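Local coordinates for putative transcriptional regulator protein (Vibrio parahaemolyticus, PDB 3ER6) that is a putative transcriptional regulator, probably binding DNA through an AraC-type helix-turn-helix domain absent from this chain, which holds the DJ-1/PfpI-like domain, at residues A[117-122]-A[143-148]; A[137-142]-A[149-154]. The protein carries 1 engineered substitution. All coordinates share one frame; numbering follows the deposited sequence.

Interaction 1. Residues A[117-122]-A[143-148]; sequences GIFVVA and GELFPE
Ala-122 sets its methyl group almost squarely on the ring of Phe-146, and that CH-pi contact is the centre of the packing between helix 117-124 and the end of helix 136-145. The Phe-146 side chain can be followed outward from the residue just past the end of helix 136-145. Its CB points at segment 117-122, and CG lies anti to the carbonyl carbon (chi1 -54°), which carries the ring across to Ala-122. CB of Ala-122 sits 3.5 Å from the centroid of the Phe-146 ring and only 3° off its normal, so CG, CD1 and CD2 are nearly as close to it as the outer atoms. Further out, CE2 of Phe-146 meets CD2 of Phe-119 at 3.8 Å, the two side chains slanting past each other. The last atom, CZ of Phe-146, lies 3.7 Å from the carbonyl O of Phe-119. Leu-145 works from both ends: its CB lies nearer the rim of the opposite face of the Phe-146 ring, while CD1 of Leu-145 reaches the edge of the Phe-119 ring, 3.9 Å from CE2. With apolar groups doing nearly all the touching, the contact depends on shape and dispersion rather than on directional polar bonds.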
loop_
_atom_site.group_PDB
_atom_site.type_symbol
_atom_site.label_atom_id
_atom_site.label_comp_id
_atom_site.label_asym_id
_atom_site.label_seq_id
_atom_site.Cartn_x
_atom_site.Cartn_y
_atom_site.Cartn_z
ATOM N N GLY A 117 4.852 -13.128 -3.085
ATOM C CA GLY A 117 4.644 -14.028 -1.905
ATOM C C GLY A 117 3.964 -15.322 -2.349
ATOM O O GLY A 117 4.132 -16.396 -1.699
ATOM N N ILE A 118 3.207 -15.260 -3.443
ATOM C CA ILE A 118 2.595 -16.499 -3.982
ATOM C C ILE A 118 3.662 -17.571 -4.375
ATOM O O ILE A 118 3.443 -18.779 -4.163
ATOM C CB ILE A 118 1.551 -16.227 -5.124
ATOM C CG1 ILE A 118 0.367 -15.440 -4.559
ATOM C CG2 ILE A 118 1.068 -17.601 -5.779
ATOM C CD1 ILE A 118 -0.422 -14.685 -5.581
ATOM N N PHE A 119 4.817 -17.127 -4.862
ATOM C CA PHE A 119 5.897 -18.032 -5.234
ATOM C C PHE A 119 6.387 -18.765 -3.965
ATOM O O PHE A 119 6.822 -19.930 -4.049
ATOM C CB PHE A 119 7.084 -17.277 -5.870
ATOM C CG PHE A 119 6.866 -16.880 -7.308
ATOM C CD1 PHE A 119 5.910 -15.916 -7.653
ATOM C CD2 PHE A 119 7.635 -17.470 -8.329
ATOM C CE1 PHE A 119 5.725 -15.550 -8.984
ATOM C CE2 PHE A 119 7.426 -17.112 -9.658
ATOM C CZ PHE A 119 6.486 -16.145 -9.977
ATOM N N VAL A 120 6.382 -18.081 -2.815
ATOM C CA VAL A 120 6.778 -18.699 -1.543
ATOM C C VAL A 120 5.817 -19.837 -1.136
ATOM O O VAL A 120 6.243 -20.976 -0.803
ATOM C CB VAL A 120 6.858 -17.654 -0.388
ATOM C CG1 VAL A 120 7.309 -18.330 0.915
ATOM C CG2 VAL A 120 7.823 -16.494 -0.763
ATOM N N VAL A 121 4.514 -19.563 -1.180
ATOM C CA VAL A 121 3.565 -20.645 -0.826
ATOM C C VAL A 121 3.622 -21.796 -1.903
ATOM O O VAL A 121 3.483 -22.966 -1.548
ATOM C CB VAL A 121 2.102 -20.141 -0.609
ATOM C CG1 VAL A 121 2.061 -19.130 0.512
ATOM C CG2 VAL A 121 1.563 -19.548 -1.868
ATOM N N ALA A 122 3.850 -21.462 -3.179
ATOM C CA ALA A 122 4.035 -22.520 -4.215
ATOM C C ALA A 122 5.194 -23.418 -3.850
ATOM O O ALA A 122 5.018 -24.638 -3.736
ATOM C CB ALA A 122 4.215 -21.927 -5.637
ATOM N N GLY A 143 5.061 -20.081 -14.342
ATOM C CA GLY A 143 4.938 -21.268 -15.218
ATOM C C GLY A 143 6.235 -22.052 -15.392
ATOM O O GLY A 143 6.213 -23.270 -15.442
ATOM N N GLU A 144 7.362 -21.363 -15.493
ATOM C CA GLU A 144 8.665 -22.026 -15.597
ATOM C C GLU A 144 9.030 -22.766 -14.317
ATOM O O GLU A 144 9.461 -23.922 -14.350
ATOM C CB GLU A 144 9.746 -21.009 -15.946
ATOM C CG GLU A 144 9.467 -20.257 -17.246
ATOM C CD GLU A 144 9.317 -21.196 -18.469
ATOM O OE1 GLU A 144 10.311 -21.318 -19.227
ATOM O OE2 GLU A 144 8.226 -21.796 -18.696
ATOM N N LEU A 145 8.785 -22.143 -13.161
ATOM C CA LEU A 145 9.159 -22.767 -11.877
ATOM C C LEU A 145 8.210 -23.841 -11.364
ATOM O O LEU A 145 8.639 -24.791 -10.677
ATOM C CB LEU A 145 9.420 -21.660 -10.801
ATOM C CG LEU A 145 10.415 -20.587 -11.256
ATOM C CD1 LEU A 145 10.550 -19.411 -10.227
ATOM C CD2 LEU A 145 11.745 -21.247 -11.468
ATOM N N PHE A 146 6.909 -23.640 -11.598
ATOM C CA PHE A 146 5.878 -24.501 -11.054
ATOM C C PHE A 146 4.967 -24.951 -12.193
ATOM O O PHE A 146 3.760 -24.649 -12.189
ATOM C CB PHE A 146 5.066 -23.753 -9.966
ATOM C CG PHE A 146 5.945 -23.157 -8.878
ATOM C CD1 PHE A 146 6.550 -23.975 -7.916
ATOM C CD2 PHE A 146 6.224 -21.776 -8.875
ATOM C CE1 PHE A 146 7.415 -23.429 -6.946
ATOM C CE2 PHE A 146 7.088 -21.210 -7.923
ATOM C CZ PHE A 146 7.695 -22.043 -6.959
ATOM N N PRO A 147 5.521 -25.690 -13.178
ATOM C CA PRO A 147 4.630 -26.019 -14.287
ATOM C C PRO A 147 3.549 -26.971 -13.833
ATOM O O PRO A 147 2.532 -27.087 -14.513
ATOM C CB PRO A 147 5.563 -26.668 -15.337
ATOM C CG PRO A 147 6.693 -27.227 -14.497
ATOM C CD PRO A 147 6.887 -26.128 -13.406
ATOM N N GLU A 148 3.730 -27.588 -12.657
ATOM C CA GLU A 148 2.698 -28.496 -12.101
ATOM C C GLU A 148 1.540 -27.757 -11.420
ATOM O O GLU A 148 0.554 -28.366 -11.013
ATOM C CB GLU A 148 3.328 -29.484 -11.109
ATOM C CG GLU A 148 3.820 -28.909 -9.733
ATOM C CD GLU A 148 5.135 -28.117 -9.784
ATOM O OE1 GLU A 148 5.696 -27.904 -10.899
ATOM O OE2 GLU A 148 5.603 -27.695 -8.691
#

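Interaction 2. Residues A[137-142]-A[149-154]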
loop_
_atom_site.group_PDB
_atom_site.type_symbol
_atom_site.label_atom_id
_atom_site.label_comp_id
_atom_site.label_asym_id
_atom_site.label_seq_id
_atom_site.Cartn_x
_atom_site.Cartn_y
_atom_site.Cartn_z
ATOM N N TYR A 137 2.790 -9.804 -15.108
ATOM C CA TYR A 137 4.216 -9.493 -15.109
ATOM C C TYR A 137 5.057 -10.742 -14.726
ATOM O O TYR A 137 6.106 -11.013 -15.340
ATOM C CB TYR A 137 4.550 -8.305 -14.195
ATOM C CG TYR A 137 5.976 -7.874 -14.416
ATOM C CD1 TYR A 137 6.358 -7.326 -15.624
ATOM C CD2 TYR A 137 6.951 -8.088 -13.457
ATOM C CE1 TYR A 137 7.657 -6.945 -15.855
ATOM C CE2 TYR A 137 8.254 -7.737 -13.686
ATOM C CZ TYR A 137 8.598 -7.164 -14.889
ATOM O OH TYR A 137 9.892 -6.820 -15.123
ATOM N N PHE A 138 4.604 -11.515 -13.741
ATOM C CA PHE A 138 5.365 -12.699 -13.346
ATOM C C PHE A 138 4.741 -14.076 -13.708
ATOM O O PHE A 138 5.238 -15.115 -13.259
ATOM C CB PHE A 138 5.795 -12.627 -11.861
ATOM C CG PHE A 138 7.031 -11.758 -11.637
ATOM C CD1 PHE A 138 8.205 -12.014 -12.345
ATOM C CD2 PHE A 138 7.028 -10.705 -10.739
ATOM C CE1 PHE A 138 9.331 -11.250 -12.177
ATOM C CE2 PHE A 138 8.148 -9.928 -10.578
ATOM C CZ PHE A 138 9.300 -10.192 -11.301
ATOM N N ALA A 139 3.680 -14.092 -14.521
ATOM C CA ALA A 139 3.005 -15.361 -14.809
ATOM C C ALA A 139 3.875 -16.355 -15.587
ATOM O O ALA A 139 3.837 -17.586 -15.333
ATOM C CB ALA A 139 1.672 -15.156 -15.557
ATOM N N HIS A 140 4.657 -15.840 -16.542
ATOM C CA HIS A 140 5.566 -16.724 -17.276
ATOM C C HIS A 140 6.551 -17.444 -16.339
ATOM O O HIS A 140 6.710 -18.655 -16.382
ATOM C CB HIS A 140 6.350 -15.957 -18.342
ATOM C CG HIS A 140 7.286 -16.838 -19.107
ATOM N ND1 HIS A 140 6.851 -17.716 -20.083
ATOM C CD2 HIS A 140 8.620 -17.039 -18.989
ATOM C CE1 HIS A 140 7.883 -18.393 -20.556
ATOM N NE2 HIS A 140 8.966 -18.003 -19.906
ATOM N N LEU A 141 7.216 -16.675 -15.485
ATOM C CA LEU A 141 8.182 -17.247 -14.554
ATOM C C LEU A 141 7.525 -18.281 -13.652
ATOM O O LEU A 141 8.070 -19.377 -13.462
ATOM C CB LEU A 141 8.880 -16.151 -13.742
ATOM C CG LEU A 141 9.930 -16.616 -12.718
ATOM C CD1 LEU A 141 11.106 -17.333 -13.402
ATOM C CD2 LEU A 141 10.469 -15.417 -11.930
ATOM N N PHE A 142 6.362 -17.945 -13.098
ATOM C CA PHE A 142 5.629 -18.918 -12.273
ATOM C C PHE A 142 5.430 -20.223 -13.075
ATOM O O PHE A 142 5.589 -21.329 -12.548
ATOM C CB PHE A 142 4.272 -18.388 -11.881
ATOM C CG PHE A 142 3.622 -19.176 -10.783
ATOM C CD1 PHE A 142 3.840 -18.824 -9.459
ATOM C CD2 PHE A 142 2.805 -20.268 -11.072
ATOM C CE1 PHE A 142 3.256 -19.549 -8.429
ATOM C CE2 PHE A 142 2.206 -20.993 -10.052
ATOM C CZ PHE A 142 2.455 -20.615 -8.707
ATOM N N ILE A 149 1.681 -26.444 -11.283
ATOM C CA ILE A 149 0.605 -25.641 -10.703
ATOM C C ILE A 149 -0.184 -24.956 -11.836
ATOM O O ILE A 149 0.377 -24.223 -12.647
ATOM C CB ILE A 149 1.129 -24.621 -9.680
ATOM C CG1 ILE A 149 1.897 -25.350 -8.564
ATOM C CG2 ILE A 149 -0.066 -23.751 -9.128
ATOM C CD1 ILE A 149 2.586 -24.427 -7.538
ATOM N N MET A 150 -1.471 -25.223 -11.917
ATOM C CA MET A 150 -2.287 -24.587 -12.931
ATOM C C MET A 150 -2.608 -23.151 -12.540
ATOM O O MET A 150 -3.177 -22.924 -11.482
ATOM C CB MET A 150 -3.595 -25.354 -13.082
ATOM C CG MET A 150 -4.514 -24.922 -14.274
ATOM S SD MET A 150 -6.106 -25.841 -14.195
ATOM C CE MET A 150 -7.114 -24.794 -15.244
ATOM N N LEU A 151 -2.276 -22.189 -13.395
ATOM C CA LEU A 151 -2.670 -20.796 -13.168
ATOM C C LEU A 151 -4.110 -20.559 -13.624
ATOM O O LEU A 151 -4.484 -20.889 -14.780
ATOM C CB LEU A 151 -1.743 -19.845 -13.915
ATOM C CG LEU A 151 -0.341 -19.606 -13.365
ATOM C CD1 LEU A 151 0.392 -18.583 -14.280
ATOM C CD2 LEU A 151 -0.432 -19.039 -11.872
ATOM N N MET A 152 -4.910 -19.974 -12.748
ATOM C CA MET A 152 -6.290 -19.706 -13.041
ATOM C C MET A 152 -6.296 -18.316 -13.633
ATOM O O MET A 152 -6.281 -17.311 -12.924
ATOM C CB MET A 152 -7.091 -19.794 -11.769
ATOM C CG MET A 152 -6.962 -21.167 -11.125
ATOM S SD MET A 152 -7.335 -22.579 -12.241
ATOM C CE MET A 152 -9.088 -22.406 -12.229
ATOM N N THR A 153 -6.273 -18.262 -14.952
ATOM C CA THR A 153 -5.897 -17.052 -15.623
ATOM C C THR A 153 -6.991 -15.962 -15.626
ATOM O O THR A 153 -6.725 -14.825 -15.993
ATOM C CB THR A 153 -5.412 -17.364 -17.053
ATOM O OG1 THR A 153 -4.747 -16.218 -17.584
ATOM C CG2 THR A 153 -6.570 -17.716 -17.937
ATOM N N GLU A 154 -8.204 -16.303 -15.224
ATOM C CA GLU A 154 -9.237 -15.293 -15.147
ATOM C C GLU A 154 -9.620 -14.928 -13.704
ATOM O O GLU A 154 -10.702 -14.398 -13.482
ATOM C CB GLU A 154 -10.476 -15.780 -15.884
ATOM C CG GLU A 154 -10.251 -16.038 -17.375
ATOM C CD GLU A 154 -11.403 -16.830 -17.947
ATOM O OE1 GLU A 154 -11.757 -17.872 -17.328
ATOM O OE2 GLU A 154 -11.977 -16.397 -18.982
#
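A small beta-alpha-beta unit, in which helix 136-145 links the parallel strands 131-132 and 150-151, is packed together here by the side chains of Phe-142, Ile-149, Leu-151 and Ala-139. Phe-142 does most of the work from the helix. Its CG is anti to the backbone N (chi1 -166°), a turn that extends the ring from the helix toward segment 149-154. There the ring is met along one flank: CG2 of Ile-149 comes in at the edge, close to the ring plane, 3.7 Å from CE2 of Phe-142, with the two side chains at roughly a right angle. CD1 of Ile-149 touches the far end of the ring, 4.0 Å from CZ of Phe-142. Leu-151 divides its two methyls between two helical residues. CD2 of Leu-151 packs 3.6 Å from CD2 of Phe-142, whereas CD1 of Leu-151 lies 3.9 Å from CB of Ala-139 and also approaches the carbonyl O of that alanine. The CB of Met-150, between Ile-149 and Leu-151, points away from the helix, consistent with the alternation of an extended chain. Backbone hydrogen bonds join Met-150 to Asn-130 and Ala-132, and Met-152 to Ala-132, tying the segment to strand 131-132. Ala-132 also packs against Phe-142 and Ile-149, while helix 117-124 borders the same cluster through Ala-122.

Interactions 1 and 2 draw on successive parts of helix 136-145 and on the chain that follows it, and their centres are 8 Å apart. Their segments alternate along the sequence, and they meet directly: CB of Ala-122 lies 3.5 Å from CD1 of Ile-149 and 3.8 Å from CZ of Phe-142. At the other end of the join, CZ of Phe-119 packs 3.6 Å from the backbone N of Phe-142. Phe-142 also meets the Phe-119 ring edge-to-face and the Phe-146 ring with the two planes at about 45°, so a continuous apolar cluster joins helix 117-124 to the beta-alpha-beta unit within the DJ-1/PfpI-like domain.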